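Local atomic coordinates of succinylglutamate desuccinylase/aspartoacylase (Shewanella frigidimarina, PDB entry 3LWU), a protein that binds a zinc ion and, as a member of the succinylglutamate desuccinylase/aspartoacylase family, probably acts as a hydrolase. Residues A315-I321 / A370-Q374; G334-I340 / Y352-L357. All coordinates share one frame; numbering follows the deposited sequence.

Contact 1 (A315-I321 / A370-Q374); sequences APKAGLI and ASVLQ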
loop_
_atom_site.group_PDB
_atom_site.type_symbol
_atom_site.label_atom_id
_atom_site.label_comp_id
_atom_site.label_asym_id
_atom_site.label_seq_id
_atom_site.Cartn_x
_atom_site.Cartn_y
_atom_site.Cartn_z
ATOM N N ALA A 315 -13.742 16.122 7.744
ATOM C CA ALA A 315 -13.775 17.097 6.682
ATOM C C ALA A 315 -15.192 17.237 6.138
ATOM O O ALA A 315 -15.777 16.266 5.697
ATOM C CB ALA A 315 -12.737 16.733 5.532
ATOM N N PRO A 316 -15.744 18.457 6.138
ATOM C CA PRO A 316 -17.103 18.621 5.597
ATOM C C PRO A 316 -17.092 18.595 4.063
ATOM O O PRO A 316 -18.112 18.384 3.453
ATOM C CB PRO A 316 -17.538 20.003 6.134
ATOM C CG PRO A 316 -16.207 20.752 6.200
ATOM C CD PRO A 316 -15.184 19.724 6.629
ATOM N N LYS A 317 -15.940 18.809 3.462
ATOM C CA LYS A 317 -15.746 18.619 2.002
ATOM C C LYS A 317 -14.269 18.267 1.742
ATOM O O LYS A 317 -13.433 18.424 2.619
ATOM C CB LYS A 317 -16.132 19.886 1.233
ATOM C CG LYS A 317 -15.177 21.076 1.477
ATOM C CD LYS A 317 -15.623 22.390 0.748
ATOM C CE LYS A 317 -14.476 23.449 0.706
ATOM N NZ LYS A 317 -14.903 24.743 0.051
ATOM N N ALA A 318 -13.970 17.771 0.555
ATOM C CA ALA A 318 -12.645 17.374 0.217
ATOM C C ALA A 318 -11.826 18.642 -0.076
ATOM O O ALA A 318 -12.398 19.672 -0.466
ATOM C CB ALA A 318 -12.674 16.428 -1.060
ATOM N N GLY A 319 -10.505 18.550 0.065
ATOM C CA GLY A 319 -9.625 19.578 -0.470
ATOM C C GLY A 319 -8.216 19.507 0.089
ATOM O O GLY A 319 -7.796 18.485 0.612
ATOM N N LEU A 320 -7.473 20.591 -0.053
ATOM C CA LEU A 320 -6.153 20.716 0.534
ATOM C C LEU A 320 -6.275 21.550 1.804
ATOM O O LEU A 320 -6.993 22.546 1.825
ATOM C CB LEU A 320 -5.217 21.367 -0.471
ATOM C CG LEU A 320 -5.056 20.599 -1.767
ATOM C CD1 LEU A 320 -4.056 21.304 -2.747
ATOM C CD2 LEU A 320 -4.623 19.166 -1.436
ATOM N N ILE A 321 -5.590 21.114 2.862
ATOM C CA ILE A 321 -5.799 21.595 4.184
ATOM C C ILE A 321 -4.599 22.292 4.825
ATOM O O ILE A 321 -3.488 21.739 4.889
ATOM C CB ILE A 321 -6.191 20.441 5.112
ATOM C CG1 ILE A 321 -7.415 19.718 4.553
ATOM C CG2 ILE A 321 -6.519 20.989 6.547
ATOM C CD1 ILE A 321 -8.656 20.596 4.535
ATOM N N ALA A 370 -2.005 16.722 4.115
ATOM C CA ALA A 370 -2.667 17.962 3.791
ATOM C C ALA A 370 -3.682 17.777 2.682
ATOM O O ALA A 370 -4.286 18.762 2.292
ATOM C CB ALA A 370 -1.662 19.012 3.389
ATOM N N SER A 371 -3.893 16.559 2.174
ATOM C CA SER A 371 -4.993 16.317 1.212
ATOM C C SER A 371 -6.009 15.353 1.786
ATOM O O SER A 371 -5.661 14.257 2.238
ATOM C CB SER A 371 -4.480 15.785 -0.120
ATOM O OG SER A 371 -3.441 14.875 0.069
ATOM N N VAL A 372 -7.270 15.757 1.774
ATOM C CA VAL A 372 -8.323 14.962 2.390
ATOM C C VAL A 372 -9.536 14.755 1.486
ATOM O O VAL A 372 -9.769 15.487 0.538
ATOM C CB VAL A 372 -8.746 15.594 3.727
ATOM C CG1 VAL A 372 -7.511 15.857 4.588
ATOM C CG2 VAL A 372 -9.625 16.888 3.532
ATOM N N LEU A 373 -10.325 13.750 1.822
ATOM C CA LEU A 373 -11.577 13.495 1.167
ATOM C C LEU A 373 -12.675 14.058 2.046
ATOM O O LEU A 373 -12.461 14.414 3.224
ATOM C CB LEU A 373 -11.755 11.988 0.971
ATOM C CG LEU A 373 -10.780 11.166 0.110
ATOM C CD1 LEU A 373 -9.407 11.006 0.717
ATOM C CD2 LEU A 373 -11.405 9.769 -0.171
ATOM N N GLN A 374 -13.883 14.114 1.506
ATOM C CA GLN A 374 -15.028 14.317 2.335
ATOM C C GLN A 374 -15.104 13.153 3.324
ATOM O O GLN A 374 -15.006 11.961 2.956
ATOM C CB GLN A 374 -16.291 14.441 1.497
ATOM C CG GLN A 374 -17.521 14.815 2.321
ATOM C CD GLN A 374 -18.747 15.040 1.497
ATOM O OE1 GLN A 374 -18.928 14.430 0.461
ATOM N NE2 GLN A 374 -19.628 15.895 1.978
#
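Gly319 and Val372 exchange two backbone hydrogen bonds, the centre of a short antiparallel pairing that makes 371-372 an edge strand, within the chain, of a four-stranded antiparallel sheet well away from the zinc site. Val372 N to Gly319 O (3.0 Å) is almost straight at 172°, whereas Gly319 N meets Val372 O at 3.2 Å from above the carbonyl plane. Ala370 O takes the N-H of Ile321 at 2.7 Å and also a CA-H contact from Leu320. Glycine suits position 319 because, at these backbone angles, a CB would jam against the preceding carbonyl oxygen. Neighbouring subunits take up further backbone groups: Glu32 of the second subunit accepts from Ala318 N, and Lys103 of the third donates to Ser371 O.

Val372 CG2, set between backbone N and carbonyl carbon (CG1 at chi1 -51°), fits between Ala315 CB and Ile321 CG1, both 3.7 Å away; Ile321 and Val372 cross at about a right angle. Leu320 CD2 covers Ser371 CB, while Ser371 OG bonds weakly to Thr108 of the third subunit. Gln374, extended beyond CG, brings its CG and amide up to Pro316 O, a reach suited to its long side chain. Cut back to an alanine, it would lose the arm beyond CB, and Pro316 O would probably lack this amide donor. That bond, Gln374 NE2 to Pro316 O, is weak: 3.3 Å long and bent to 134°.

Contact 2 (G334-I340 / Y352-L357); sequences GKPLVNI and YQAISL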
loop_
_atom_site.group_PDB
_atom_site.type_symbol
_atom_site.label_atom_id
_atom_site.label_comp_id
_atom_site.label_asym_id
_atom_site.label_seq_id
_atom_site.Cartn_x
_atom_site.Cartn_y
_atom_site.Cartn_z
ATOM N N GLY A 334 -15.390 29.799 17.070
ATOM C CA GLY A 334 -15.324 30.792 16.013
ATOM C C GLY A 334 -13.928 31.056 15.491
ATOM O O GLY A 334 -13.798 31.554 14.384
ATOM N N LYS A 335 -12.878 30.745 16.243
ATOM C CA LYS A 335 -11.514 30.855 15.686
ATOM C C LYS A 335 -11.217 29.699 14.720
ATOM O O LYS A 335 -11.658 28.575 14.949
ATOM C CB LYS A 335 -10.464 30.902 16.803
ATOM C CG LYS A 335 -10.517 32.187 17.684
ATOM C CD LYS A 335 -9.930 33.400 16.928
ATOM C CE LYS A 335 -10.417 34.795 17.451
ATOM N NZ LYS A 335 -9.372 35.479 18.292
ATOM N N PRO A 336 -10.441 29.964 13.641
ATOM C CA PRO A 336 -10.319 28.944 12.603
ATOM C C PRO A 336 -9.594 27.667 13.057
ATOM O O PRO A 336 -8.572 27.710 13.740
ATOM C CB PRO A 336 -9.548 29.669 11.475
ATOM C CG PRO A 336 -8.688 30.653 12.165
ATOM C CD PRO A 336 -9.590 31.139 13.352
ATOM N N LEU A 337 -10.185 26.539 12.727
ATOM C CA LEU A 337 -9.585 25.251 12.939
ATOM C C LEU A 337 -8.707 24.888 11.729
ATOM O O LEU A 337 -7.537 24.591 11.886
ATOM C CB LEU A 337 -10.676 24.200 13.110
ATOM C CG LEU A 337 -10.210 22.800 13.470
ATOM C CD1 LEU A 337 -9.869 22.726 14.997
ATOM C CD2 LEU A 337 -11.316 21.793 13.078
ATOM N N VAL A 338 -9.306 24.898 10.538
ATOM C CA VAL A 338 -8.562 24.710 9.271
ATOM C C VAL A 338 -9.009 25.728 8.223
ATOM O O VAL A 338 -10.093 26.326 8.337
ATOM C CB VAL A 338 -8.772 23.313 8.662
ATOM C CG1 VAL A 338 -8.351 22.245 9.631
ATOM C CG2 VAL A 338 -10.188 23.118 8.190
ATOM N N ASN A 339 -8.160 25.946 7.229
ATOM C CA ASN A 339 -8.581 26.525 5.968
ATOM C C ASN A 339 -8.557 25.430 4.912
ATOM O O ASN A 339 -7.636 24.638 4.858
ATOM C CB ASN A 339 -7.680 27.697 5.588
ATOM C CG ASN A 339 -7.662 28.790 6.669
ATOM O OD1 ASN A 339 -8.700 29.167 7.161
ATOM N ND2 ASN A 339 -6.490 29.289 7.018
ATOM N N ILE A 340 -9.581 25.373 4.081
ATOM C CA ILE A 340 -9.601 24.452 2.956
ATOM C C ILE A 340 -9.352 25.215 1.671
ATOM O O ILE A 340 -10.054 26.173 1.366
ATOM C CB ILE A 340 -10.966 23.757 2.853
ATOM C CG1 ILE A 340 -11.351 23.130 4.202
ATOM C CG2 ILE A 340 -10.946 22.707 1.749
ATOM C CD1 ILE A 340 -12.689 22.356 4.160
ATOM N N TYR A 352 -11.349 29.075 -1.227
ATOM C CA TYR A 352 -10.671 29.186 0.050
ATOM C C TYR A 352 -11.697 29.414 1.134
ATOM O O TYR A 352 -12.491 30.345 1.044
ATOM C CB TYR A 352 -9.697 30.360 0.011
ATOM C CG TYR A 352 -8.664 30.362 1.116
ATOM C CD1 TYR A 352 -7.774 29.331 1.239
ATOM C CD2 TYR A 352 -8.562 31.416 2.030
ATOM C CE1 TYR A 352 -6.809 29.319 2.229
ATOM C CE2 TYR A 352 -7.576 31.416 3.035
ATOM C CZ TYR A 352 -6.698 30.351 3.117
ATOM O OH TYR A 352 -5.684 30.278 4.082
ATOM N N GLN A 353 -11.692 28.585 2.169
ATOM C CA GLN A 353 -12.763 28.625 3.156
ATOM C C GLN A 353 -12.157 28.345 4.524
ATOM O O GLN A 353 -11.482 27.313 4.709
ATOM C CB GLN A 353 -13.868 27.597 2.784
ATOM C CG GLN A 353 -15.027 27.516 3.791
ATOM C CD GLN A 353 -16.100 26.407 3.482
ATOM O OE1 GLN A 353 -15.812 25.350 2.903
ATOM N NE2 GLN A 353 -17.325 26.674 3.889
ATOM N N ALA A 354 -12.398 29.267 5.466
ATOM C CA ALA A 354 -12.049 29.095 6.880
ATOM C C ALA A 354 -13.106 28.233 7.513
ATOM O O ALA A 354 -14.271 28.479 7.292
ATOM C CB ALA A 354 -11.992 30.486 7.616
ATOM N N ILE A 355 -12.721 27.221 8.273
ATOM C CA ILE A 355 -13.686 26.377 8.968
ATOM C C ILE A 355 -13.451 26.562 10.463
ATOM O O ILE A 355 -12.313 26.382 10.915
ATOM C CB ILE A 355 -13.501 24.855 8.657
ATOM C CG1 ILE A 355 -13.673 24.553 7.173
ATOM C CG2 ILE A 355 -14.530 24.009 9.469
ATOM C CD1 ILE A 355 -15.059 24.877 6.646
ATOM N N SER A 356 -14.496 26.906 11.232
ATOM C CA SER A 356 -14.386 26.989 12.692
ATOM C C SER A 356 -15.406 26.087 13.375
ATOM O O SER A 356 -16.236 25.487 12.707
ATOM C CB SER A 356 -14.586 28.425 13.164
ATOM O OG SER A 356 -15.857 28.899 12.774
ATOM N N LEU A 357 -15.336 25.987 14.705
ATOM C CA LEU A 357 -16.254 25.138 15.486
ATOM C C LEU A 357 -17.190 26.010 16.293
ATOM O O LEU A 357 -16.830 27.134 16.651
ATOM C CB LEU A 357 -15.482 24.227 16.443
ATOM C CG LEU A 357 -14.575 23.240 15.721
ATOM C CD1 LEU A 357 -13.867 22.293 16.681
ATOM C CD2 LEU A 357 -15.367 22.442 14.647
HETATM O O HOH W 1 -13.504 27.202 16.353
#
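Ile355 turns both its N-H and its C=O to the 334-340 segment. Its N-H runs to Val338 O at 2.8 Å, while its carbonyl O receives Leu337 N at 2.8 Å, in the carbonyl plane, and Val338 N more weakly at 3.4 Å. Further along, Ile340 and Gln353 bond reciprocally, Ile340 N to Gln353 O and Gln353 N to Ile340 O. CA-H contacts from Asn339 to Gln353 O and from Tyr352 to Ile340 O supplement these bonds. At the other end Gly334 N donates to Leu357 O, and a water accepts from Leu357 N and lies 2.7 Å from Lys335 O, bridging the two segments beside the Gly334-Leu357 bond. Glycine fits position 334, since its backbone angles would press a CB against the preceding carbonyl oxygen.

The two strands form a beta hairpin; the directions of 338-340 and 352-356 are 154° apart, close to antiparallel. The doubled partner of Ile355 is a classic beta bulge: Leu337 and Val338 together face one residue as the chain turns a corner.

Apolar contacts gather on the side of Val338, Ile340 and Ile355. Val338 and Ile355 lie side by side, pointing the same way, with Val338 CG2 3.8 Å from Ile355 CB. Ile340 reaches in with its CD1, which an extended chain carries to 3.9 Å from Ile355 CG1. These beta-branched side chains suit extended strands, and the bulge probably helps Leu337 to join this side, where it packs on Phe313 and Tyr379.

On the face of Asn339 and Ala354 the main contact is the Tyr352 ring. Tyr352 CG stands opposite its backbone N (chi1 -164°), which brings the ring obliquely against Asn339, ring and amide planes 45° apart and Tyr352 CZ lying 3.8 Å from Asn339 CB.

Both contacts build the same four-stranded antiparallel sheet from opposite ends: contact 1 adds 371-372 beside strand 319-323, and contact 2 adds 352-356 beside strand 336-341, the two inner strands being neighbours. Contact 2 is nested within the chain loop that contact 1 closes. Their apolar faces merge, Ile321 packing on Val338 and Ile340, and Lys317 NZ reaches Gln353 OE1 in a weak hydrogen bond. Contact 1 is largely buried, and two other subunits satisfy several of its polar groups. Contact 2 is more open, is touched by other subunits at single residues, satisfies its backbone chiefly within the hairpin, including the bulge, and adds a bridging water. Neither lies near the zinc.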